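PDB 3P8A: glyoxalase-like domain protein from Staphylococcus aureus, which is of unknown function but carries a glyoxalase-like domain of the VOC family, whose members are often metal-dependent enzymes or small-molecule-binding proteins. Local coordinates for residues K199-T204 with H222-I227; L152-Q157 with L209-M214; F38-D43 with A266-E271. All blocks are in the same frame, centred on the assembly; numbering follows the deposited sequence.

Contact 1 (K199-T204 with H222-I227); sequences KNRSQT and HYTDLI
A polar side-chain-to-strand contact joins Arg201, in the first turn of helix 201-212, to strand 223-227, next to the edge strand 215-219 of the seven-stranded mixed sheet. Arg201 points toward the strand from a backbone 7.8 Å away, measured between its CA and the CA of Tyr223. Its CG lies anti to the backbone N (chi1 175°), which sends the chain out from the helix, and a bend at chi3 then turns the guanidinium over the backbone at the start of the strand. There the planar group rests with one face on main chain: its CZ is 3.6 Å from His222 C, and the amide N of Tyr223 lies over the same face, nearer the rim. The edge does the bonding. NH1 donates to Thr224 OG1 at 2.9 Å, close to the guanidinium plane and with an N-H...O angle of 150°. Tyr223 O is also near NH1, at 3.2 Å, but at an angle too poor for a bond. Arg201 CD packs 3.6 Å from Thr224 OG1. On the helix side Asn200 is the N-cap residue, and its O accepts the first-turn bond from Thr204 N at 3.1 Å.

Asp239 forms a salt bridge with Arg201 NE, and Asn220 O takes a further bond from NH1. Thr224 OG1 is also hydrogen-bonded to Glu219, which probably fixes the hydroxyl that receives NH1. A tetraethylene glycol, probably from the crystallisation liquor, lies about 3 Å from the Arg201 side chain. Bonds at NE and NH1 and a backbone beneath one face together restrict rotation of the guanidinium, and the carboxylate of Asp239 probably helps to balance its charge where the helix start meets the sheet.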
loop_
_atom_site.group_PDB
_atom_site.type_symbol
_atom_site.label_atom_id
_atom_site.label_comp_id
_atom_site.label_asym_id
_atom_site.label_seq_id
_atom_site.Cartn_x
_atom_site.Cartn_y
_atom_site.Cartn_z
ATOM N N LYS A 199 17.262 -4.413 -4.511
ATOM C CA LYS A 199 18.596 -4.628 -5.101
ATOM C C LYS A 199 19.548 -3.512 -4.704
ATOM O O LYS A 199 20.741 -3.570 -5.013
ATOM C CB LYS A 199 18.522 -4.749 -6.637
ATOM C CG LYS A 199 17.918 -6.055 -7.115
ATOM C CD LYS A 199 17.869 -6.114 -8.648
ATOM C CE LYS A 199 16.682 -5.386 -9.220
ATOM N NZ LYS A 199 16.624 -5.552 -10.704
ATOM N N ASN A 200 19.029 -2.498 -4.000
ATOM C CA ASN A 200 19.813 -1.387 -3.484
ATOM C C ASN A 200 19.228 -0.939 -2.153
ATOM O O ASN A 200 18.622 0.117 -2.050
ATOM C CB ASN A 200 19.902 -0.224 -4.514
ATOM C CG ASN A 200 21.024 0.743 -4.210
ATOM O OD1 ASN A 200 21.663 0.675 -3.162
ATOM N ND2 ASN A 200 21.256 1.695 -5.101
ATOM N N ARG A 201 19.397 -1.766 -1.128
ATOM C CA ARG A 201 18.866 -1.505 0.206
ATOM C C ARG A 201 19.291 -0.179 0.770
ATOM O O ARG A 201 18.468 0.516 1.350
ATOM C CB ARG A 201 19.262 -2.639 1.155
ATOM C CG ARG A 201 18.858 -2.406 2.606
ATOM C CD ARG A 201 18.913 -3.678 3.411
ATOM N NE ARG A 201 20.199 -4.382 3.329
ATOM C CZ ARG A 201 21.031 -4.561 4.359
ATOM N NH1 ARG A 201 20.781 -3.997 5.534
ATOM N NH2 ARG A 201 22.130 -5.282 4.210
ATOM N N SER A 202 20.583 0.172 0.609
ATOM C CA SER A 202 21.126 1.431 1.125
ATOM C C SER A 202 20.353 2.622 0.650
ATOM O O SER A 202 19.993 3.487 1.452
ATOM C CB SER A 202 22.604 1.564 0.775
ATOM O OG SER A 202 23.340 0.912 1.789
ATOM N N GLN A 203 20.053 2.643 -0.650
ATOM C CA GLN A 203 19.267 3.689 -1.297
ATOM C C GLN A 203 17.838 3.695 -0.819
ATOM O O GLN A 203 17.321 4.776 -0.522
ATOM C CB GLN A 203 19.303 3.549 -2.821
ATOM C CG GLN A 203 18.907 4.832 -3.552
ATOM C CD GLN A 203 19.707 6.051 -3.148
ATOM O OE1 GLN A 203 20.946 6.092 -3.239
ATOM N NE2 GLN A 203 18.999 7.077 -2.685
ATOM N N THR A 204 17.186 2.504 -0.752
ATOM C CA THR A 204 15.776 2.422 -0.304
ATOM C C THR A 204 15.618 2.975 1.108
ATOM O O THR A 204 14.704 3.758 1.352
ATOM C CB THR A 204 15.198 1.013 -0.435
ATOM O OG1 THR A 204 15.465 0.524 -1.747
ATOM C CG2 THR A 204 13.692 0.992 -0.235
ATOM N N HIS A 222 22.130 -8.332 6.072
ATOM C CA HIS A 222 21.038 -8.851 5.250
ATOM C C HIS A 222 19.850 -7.918 5.148
ATOM O O HIS A 222 19.278 -7.808 4.075
ATOM C CB HIS A 222 20.580 -10.239 5.756
ATOM C CG HIS A 222 21.570 -11.361 5.584
ATOM N ND1 HIS A 222 21.216 -12.680 5.845
ATOM C CD2 HIS A 222 22.865 -11.339 5.164
ATOM C CE1 HIS A 222 22.299 -13.400 5.593
ATOM N NE2 HIS A 222 23.316 -12.638 5.193
ATOM N N TYR A 223 19.436 -7.287 6.265
ATOM C CA TYR A 223 18.269 -6.423 6.275
ATOM C C TYR A 223 18.395 -5.213 7.195
ATOM O O TYR A 223 19.280 -5.158 8.071
ATOM C CB TYR A 223 16.985 -7.241 6.627
ATOM C CG TYR A 223 16.932 -7.794 8.032
ATOM C CD1 TYR A 223 16.444 -7.024 9.091
ATOM C CD2 TYR A 223 17.335 -9.099 8.305
ATOM C CE1 TYR A 223 16.428 -7.515 10.390
ATOM C CE2 TYR A 223 17.319 -9.599 9.600
ATOM C CZ TYR A 223 16.831 -8.814 10.633
ATOM O OH TYR A 223 16.798 -9.301 11.911
ATOM N N THR A 224 17.483 -4.241 6.971
ATOM C CA THR A 224 17.276 -3.047 7.783
ATOM C C THR A 224 15.785 -2.969 8.154
ATOM O O THR A 224 14.933 -3.034 7.258
ATOM C CB THR A 224 17.649 -1.806 6.985
ATOM O OG1 THR A 224 18.998 -1.934 6.576
ATOM C CG2 THR A 224 17.448 -0.495 7.782
ATOM N N ASP A 225 15.474 -2.808 9.458
ATOM C CA ASP A 225 14.090 -2.632 9.905
ATOM C C ASP A 225 13.848 -1.158 10.168
ATOM O O ASP A 225 14.656 -0.492 10.824
ATOM C CB ASP A 225 13.789 -3.433 11.164
ATOM C CG ASP A 225 13.671 -4.912 10.908
ATOM O OD1 ASP A 225 13.424 -5.292 9.746
ATOM O OD2 ASP A 225 13.843 -5.688 11.865
ATOM N N LEU A 226 12.770 -0.645 9.610
ATOM C CA LEU A 226 12.364 0.752 9.785
ATOM C C LEU A 226 10.981 0.806 10.449
ATOM O O LEU A 226 10.228 -0.156 10.376
ATOM C CB LEU A 226 12.358 1.462 8.429
ATOM C CG LEU A 226 13.696 1.534 7.675
ATOM C CD1 LEU A 226 13.539 2.277 6.364
ATOM C CD2 LEU A 226 14.777 2.173 8.514
ATOM N N ILE A 227 10.668 1.909 11.142
ATOM C CA ILE A 227 9.368 2.081 11.771
ATOM C C ILE A 227 8.919 3.533 11.615
ATOM O O ILE A 227 9.748 4.440 11.679
ATOM C CB ILE A 227 9.344 1.580 13.259
ATOM C CG1 ILE A 227 7.891 1.310 13.746
ATOM C CG2 ILE A 227 10.141 2.513 14.220
ATOM C CD1 ILE A 227 7.709 0.567 15.177
#

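Contact 2 (L152-Q157 with L209-M214); sequences LYIMNQ and LKWFDM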
loop_
_atom_site.group_PDB
_atom_site.type_symbol
_atom_site.label_atom_id
_atom_site.label_comp_id
_atom_site.label_asym_id
_atom_site.label_seq_id
_atom_site.Cartn_x
_atom_site.Cartn_y
_atom_site.Cartn_z
ATOM N N LEU A 152 -1.194 11.805 -2.733
ATOM C CA LEU A 152 -0.006 12.613 -3.004
ATOM C C LEU A 152 1.106 11.615 -3.276
ATOM O O LEU A 152 1.245 10.623 -2.551
ATOM C CB LEU A 152 0.335 13.518 -1.817
ATOM C CG LEU A 152 1.574 14.430 -1.954
ATOM C CD1 LEU A 152 1.302 15.620 -2.870
ATOM C CD2 LEU A 152 2.028 14.884 -0.594
ATOM N N TYR A 153 1.832 11.832 -4.364
ATOM C CA TYR A 153 2.898 10.941 -4.772
ATOM C C TYR A 153 4.243 11.599 -4.719
ATOM O O TYR A 153 4.357 12.798 -4.991
ATOM C CB TYR A 153 2.666 10.474 -6.192
ATOM C CG TYR A 153 1.399 9.664 -6.361
ATOM C CD1 TYR A 153 1.383 8.300 -6.094
ATOM C CD2 TYR A 153 0.247 10.239 -6.887
ATOM C CE1 TYR A 153 0.231 7.540 -6.270
ATOM C CE2 TYR A 153 -0.902 9.478 -7.109
ATOM C CZ TYR A 153 -0.908 8.132 -6.777
ATOM O OH TYR A 153 -2.004 7.360 -7.016
ATOM N N ILE A 154 5.273 10.797 -4.452
ATOM C CA ILE A 154 6.654 11.256 -4.510
ATOM C C ILE A 154 7.166 10.971 -5.916
ATOM O O ILE A 154 7.000 9.866 -6.422
ATOM C CB ILE A 154 7.513 10.571 -3.425
ATOM C CG1 ILE A 154 7.094 11.067 -2.025
ATOM C CG2 ILE A 154 9.026 10.798 -3.688
ATOM C CD1 ILE A 154 7.605 10.217 -0.900
HETATM N N MSE A 155 7.784 11.970 -6.558
HETATM C CA MSE A 155 8.386 11.774 -7.869
HETATM C C MSE A 155 9.924 11.904 -7.773
HETATM O O MSE A 155 10.489 12.998 -7.905
HETATM C CB MSE A 155 7.780 12.714 -8.905
HETATM C CG MSE A 155 7.858 12.155 -10.291
HETATM SE SE MSE A 155 8.298 13.555 -11.509
HETATM C CE MSE A 155 10.252 13.386 -11.369
ATOM N N ASN A 156 10.586 10.784 -7.492
ATOM C CA ASN A 156 12.035 10.749 -7.355
ATOM C C ASN A 156 12.733 10.926 -8.706
ATOM O O ASN A 156 12.485 10.146 -9.629
ATOM C CB ASN A 156 12.488 9.471 -6.642
ATOM C CG ASN A 156 13.938 9.446 -6.210
ATOM O OD1 ASN A 156 14.494 8.385 -5.927
ATOM N ND2 ASN A 156 14.585 10.599 -6.135
ATOM N N GLN A 157 13.586 11.983 -8.810
ATOM C CA GLN A 157 14.359 12.339 -10.009
ATOM C C GLN A 157 15.503 11.349 -10.232
ATOM O O GLN A 157 15.932 11.142 -11.372
ATOM C CB GLN A 157 14.896 13.773 -9.910
ATOM C CG GLN A 157 14.463 14.675 -11.077
ATOM C CD GLN A 157 13.134 15.376 -10.870
ATOM O OE1 GLN A 157 12.642 15.543 -9.745
ATOM N NE2 GLN A 157 12.539 15.840 -11.961
ATOM N N LEU A 209 13.873 7.001 4.975
ATOM C CA LEU A 209 14.132 7.804 6.194
ATOM C C LEU A 209 13.867 9.295 5.935
ATOM O O LEU A 209 13.272 9.973 6.775
ATOM C CB LEU A 209 15.568 7.624 6.692
ATOM C CG LEU A 209 15.916 6.269 7.280
ATOM C CD1 LEU A 209 17.416 6.092 7.353
ATOM C CD2 LEU A 209 15.261 6.058 8.630
ATOM N N LYS A 210 14.249 9.762 4.741
ATOM C CA LYS A 210 14.121 11.133 4.283
ATOM C C LYS A 210 12.661 11.506 4.074
ATOM O O LYS A 210 12.184 12.470 4.682
ATOM C CB LYS A 210 14.895 11.297 2.975
ATOM C CG LYS A 210 15.369 12.713 2.689
ATOM C CD LYS A 210 16.047 12.833 1.324
ATOM C CE LYS A 210 17.505 12.399 1.284
ATOM N NZ LYS A 210 18.418 13.432 1.830
ATOM N N TRP A 211 11.942 10.720 3.246
ATOM C CA TRP A 211 10.550 10.961 2.889
ATOM C C TRP A 211 9.527 10.706 3.999
ATOM O O TRP A 211 8.556 11.451 4.114
ATOM C CB TRP A 211 10.169 10.125 1.668
ATOM C CG TRP A 211 11.033 10.300 0.451
ATOM C CD1 TRP A 211 11.673 11.436 0.048
ATOM C CD2 TRP A 211 11.210 9.344 -0.605
ATOM N NE1 TRP A 211 12.290 11.227 -1.166
ATOM C CE2 TRP A 211 12.019 9.952 -1.591
ATOM C CE3 TRP A 211 10.798 8.009 -0.789
ATOM C CZ2 TRP A 211 12.438 9.271 -2.735
ATOM C CZ3 TRP A 211 11.202 7.338 -1.930
ATOM C CH2 TRP A 211 12.013 7.962 -2.888
ATOM N N PHE A 212 9.716 9.662 4.791
ATOM C CA PHE A 212 8.700 9.298 5.791
ATOM C C PHE A 212 9.023 9.569 7.231
ATOM O O PHE A 212 8.244 9.181 8.110
ATOM C CB PHE A 212 8.204 7.855 5.549
ATOM C CG PHE A 212 7.974 7.545 4.088
ATOM C CD1 PHE A 212 7.020 8.249 3.349
ATOM C CD2 PHE A 212 8.732 6.581 3.439
ATOM C CE1 PHE A 212 6.832 7.993 1.991
ATOM C CE2 PHE A 212 8.553 6.328 2.076
ATOM C CZ PHE A 212 7.601 7.033 1.359
ATOM N N ASP A 213 10.199 10.200 7.491
ATOM C CA ASP A 213 10.643 10.554 8.835
ATOM C C ASP A 213 10.627 9.324 9.761
ATOM O O ASP A 213 10.170 9.384 10.906
ATOM C CB ASP A 213 9.755 11.700 9.389
ATOM C CG ASP A 213 10.554 12.832 9.980
ATOM O OD1 ASP A 213 10.563 13.934 9.374
ATOM O OD2 ASP A 213 11.197 12.616 11.030
HETATM N N MSE A 214 11.075 8.186 9.228
HETATM C CA MSE A 214 11.068 6.924 9.945
HETATM C C MSE A 214 12.252 6.797 10.906
HETATM O O MSE A 214 13.216 7.550 10.794
HETATM C CB MSE A 214 11.069 5.761 8.932
HETATM C CG MSE A 214 9.714 5.507 8.295
HETATM SE SE MSE A 214 9.834 4.077 6.960
HETATM C CE MSE A 214 8.032 4.118 6.150
#
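Ile154 of strand 147-155 presses its two branches onto Trp211 of helix 201-212. A chi1 of -69° sets CG1 beside the backbone N and leaves CG2 anti to it, over one face of the indole: CG2 is 3.9 Å from the centroid of the six-membered ring of Trp211 and 16° off the ring normal, a CH-pi contact. The other branch reaches farther along the helix. Its CD1 meets Trp211 CB at 3.6 Å and also comes within 3.7 Å of Phe212 CE1, so that one methyl touches two successive aromatic residues. The Phe212 ring in turn has Trp211 CB over the centre of one face.

Asn156 approaches the indole differently, from the edge. Its CG lies near the ring plane, 3.8 Å from Trp211 CZ2, and the amide is turned 79° from the indole. Leu124 of helix 117-125 packs on Ile154 as well, while Trp208 meets Phe212 edge-to-face.

The contact thus joins a strand of the eight-stranded sheet to the helix lying between strands 189-198 and 215-219 in the chain. Across it the attraction is probably mainly dispersion with a CH-pi component, Ile154 touching an indole face and a phenyl ring together.

Contact 3 (F38-D43 with A266-E271); sequences FSFPGD and AIYRFE
Phe40 and Tyr268 form a T-shaped aromatic pair that joins the loop between strands 24-31 and 48-53 to strand 266-272 of the seven-stranded sheet. The edge of Phe40 points at the face of Tyr268, with centroids 4.9 Å apart and planes at 86°. The CZ corner of Phe40 leads, 3.5 Å from Tyr268 CZ and displaced from the middle of the phenol toward its rim. Tyr268 has CG anti to its carbonyl carbon (chi1 -67°), placing the phenol where its face meets the incoming edge.

In further packing, Leu47 touches Phe40, whereas Ile70, Leu72 and Val248 touch Tyr268, and Phe107 makes a second edge-to-face contact with the phenol.

Among polar bonds, Tyr268 OH is hydrogen-bonded to His30 ND1, and within the loop Asp43 N bonds Phe40 O at 3.0 Å, closing a turn that starts at Phe40. With His30, Ile70, Leu72 and Phe107 on the eight-stranded sheet, the pair lies where both sheets and the 38-43 loop meet.

In such a perpendicular pair the slightly positive ring hydrogens of Phe40 face the pi cloud of Tyr268, a modest electrostatic gain added to dispersion; the bond to His30 holds the phenol by its hydroxyl end.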
loop_
_atom_site.group_PDB
_atom_site.type_symbol
_atom_site.label_atom_id
_atom_site.label_comp_id
_atom_site.label_asym_id
_atom_site.label_seq_id
_atom_site.Cartn_x
_atom_site.Cartn_y
_atom_site.Cartn_z
ATOM N N PHE A 38 -11.925 -14.171 -7.675
ATOM C CA PHE A 38 -11.032 -14.340 -6.544
ATOM C C PHE A 38 -11.643 -14.296 -5.160
ATOM O O PHE A 38 -12.451 -13.427 -4.858
ATOM C CB PHE A 38 -9.822 -13.376 -6.663
ATOM C CG PHE A 38 -8.762 -13.563 -5.601
ATOM C CD1 PHE A 38 -7.718 -14.459 -5.791
ATOM C CD2 PHE A 38 -8.831 -12.874 -4.399
ATOM C CE1 PHE A 38 -6.758 -14.656 -4.799
ATOM C CE2 PHE A 38 -7.878 -13.084 -3.399
ATOM C CZ PHE A 38 -6.843 -13.970 -3.608
ATOM N N SER A 39 -11.141 -15.182 -4.295
ATOM C CA SER A 39 -11.375 -15.263 -2.861
ATOM C C SER A 39 -10.094 -15.822 -2.237
ATOM O O SER A 39 -9.339 -16.526 -2.910
ATOM C CB SER A 39 -12.563 -16.166 -2.529
ATOM O OG SER A 39 -12.396 -17.469 -3.064
ATOM N N PHE A 40 -9.826 -15.487 -0.977
ATOM C CA PHE A 40 -8.680 -15.999 -0.244
ATOM C C PHE A 40 -8.893 -17.480 0.099
ATOM O O PHE A 40 -10.040 -17.885 0.323
ATOM C CB PHE A 40 -8.495 -15.202 1.058
ATOM C CG PHE A 40 -7.460 -14.123 0.946
ATOM C CD1 PHE A 40 -7.815 -12.833 0.580
ATOM C CD2 PHE A 40 -6.129 -14.389 1.219
ATOM C CE1 PHE A 40 -6.848 -11.824 0.481
ATOM C CE2 PHE A 40 -5.167 -13.386 1.116
ATOM C CZ PHE A 40 -5.532 -12.115 0.742
ATOM N N PRO A 41 -7.798 -18.289 0.190
ATOM C CA PRO A 41 -7.944 -19.712 0.544
ATOM C C PRO A 41 -8.639 -19.914 1.889
ATOM O O PRO A 41 -8.303 -19.249 2.871
ATOM C CB PRO A 41 -6.497 -20.206 0.588
ATOM C CG PRO A 41 -5.770 -19.277 -0.302
ATOM C CD PRO A 41 -6.382 -17.953 -0.054
ATOM N N GLY A 42 -9.656 -20.777 1.895
ATOM C CA GLY A 42 -10.488 -21.055 3.065
ATOM C C GLY A 42 -11.123 -19.817 3.675
ATOM O O GLY A 42 -11.471 -19.820 4.857
ATOM N N ASP A 43 -11.268 -18.738 2.870
ATOM C CA ASP A 43 -11.828 -17.446 3.301
ATOM C C ASP A 43 -11.144 -16.920 4.572
ATOM O O ASP A 43 -11.807 -16.296 5.400
ATOM C CB ASP A 43 -13.373 -17.532 3.467
ATOM C CG ASP A 43 -14.138 -17.716 2.166
ATOM O OD1 ASP A 43 -14.610 -16.701 1.604
ATOM O OD2 ASP A 43 -14.274 -18.875 1.715
ATOM N N ALA A 266 2.051 -12.686 -4.377
ATOM C CA ALA A 266 2.220 -12.097 -3.055
ATOM C C ALA A 266 2.320 -13.165 -1.960
ATOM O O ALA A 266 1.925 -14.315 -2.171
ATOM C CB ALA A 266 1.076 -11.133 -2.760
ATOM N N ILE A 267 2.944 -12.818 -0.830
ATOM C CA ILE A 267 3.104 -13.763 0.280
ATOM C C ILE A 267 2.424 -13.192 1.495
ATOM O O ILE A 267 2.744 -12.077 1.908
ATOM C CB ILE A 267 4.579 -14.155 0.574
ATOM C CG1 ILE A 267 5.287 -14.658 -0.709
ATOM C CG2 ILE A 267 4.667 -15.208 1.726
ATOM C CD1 ILE A 267 6.745 -14.591 -0.648
ATOM N N TYR A 268 1.444 -13.928 2.023
ATOM C CA TYR A 268 0.751 -13.529 3.248
ATOM C C TYR A 268 1.248 -14.494 4.318
ATOM O O TYR A 268 1.008 -15.688 4.195
ATOM C CB TYR A 268 -0.772 -13.613 3.075
ATOM C CG TYR A 268 -1.335 -12.611 2.083
ATOM C CD1 TYR A 268 -1.907 -11.416 2.518
ATOM C CD2 TYR A 268 -1.293 -12.857 0.712
ATOM C CE1 TYR A 268 -2.417 -10.484 1.610
ATOM C CE2 TYR A 268 -1.798 -11.931 -0.204
ATOM C CZ TYR A 268 -2.374 -10.752 0.251
ATOM O OH TYR A 268 -2.880 -9.841 -0.652
ATOM N N ARG A 269 2.025 -13.998 5.304
ATOM C CA ARG A 269 2.548 -14.822 6.405
ATOM C C ARG A 269 1.695 -14.597 7.640
ATOM O O ARG A 269 1.421 -13.446 7.989
ATOM C CB ARG A 269 4.024 -14.491 6.705
ATOM C CG ARG A 269 4.997 -14.906 5.607
ATOM C CD ARG A 269 6.415 -14.369 5.795
ATOM N NE ARG A 269 7.067 -14.889 7.005
ATOM C CZ ARG A 269 8.301 -14.577 7.404
ATOM N NH1 ARG A 269 9.052 -13.748 6.687
ATOM N NH2 ARG A 269 8.789 -15.085 8.530
ATOM N N PHE A 270 1.258 -15.682 8.299
ATOM C CA PHE A 270 0.424 -15.597 9.493
ATOM C C PHE A 270 1.150 -16.181 10.666
ATOM O O PHE A 270 1.732 -17.268 10.568
ATOM C CB PHE A 270 -0.931 -16.281 9.291
ATOM C CG PHE A 270 -1.785 -15.672 8.198
ATOM C CD1 PHE A 270 -2.780 -14.747 8.502
ATOM C CD2 PHE A 270 -1.573 -15.998 6.858
ATOM C CE1 PHE A 270 -3.564 -14.181 7.483
ATOM C CE2 PHE A 270 -2.358 -15.432 5.847
ATOM C CZ PHE A 270 -3.366 -14.554 6.171
ATOM N N GLU A 271 1.156 -15.444 11.781
ATOM C CA GLU A 271 1.852 -15.887 12.981
ATOM C C GLU A 271 0.961 -15.821 14.215
ATOM O O GLU A 271 0.166 -14.881 14.337
ATOM C CB GLU A 271 3.163 -15.088 13.171
ATOM C CG GLU A 271 4.160 -15.345 12.046
ATOM C CD GLU A 271 5.534 -14.703 12.089
ATOM O OE1 GLU A 271 5.842 -13.985 13.070
ATOM O OE2 GLU A 271 6.308 -14.926 11.129
#

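In the fold
Contacts 1 and 2 are neighbours, their centres 15 Å apart, and share helix 201-212: contact 1 involves its first turn and contact 2 residues farther along it. They also touch directly, Leu226 CD2 packing 3.9 Å from Leu209 CD2. Leu226 CB lies 3.9 Å from SE of the selenomethionine Met214. Contact 3 is remote, about 26 Å from contact 1 and 30 Å from contact 2 between centres, and joins segments 223 residues apart, against 51 intervening residues for contact 2. Contacts 1 and 3 nevertheless reach the same seven-stranded sheet. The tetraethylene glycol, probably from the crystallisation liquor, lies by Arg201 of contact 1; with the function unknown, no contact can be tied to an active site.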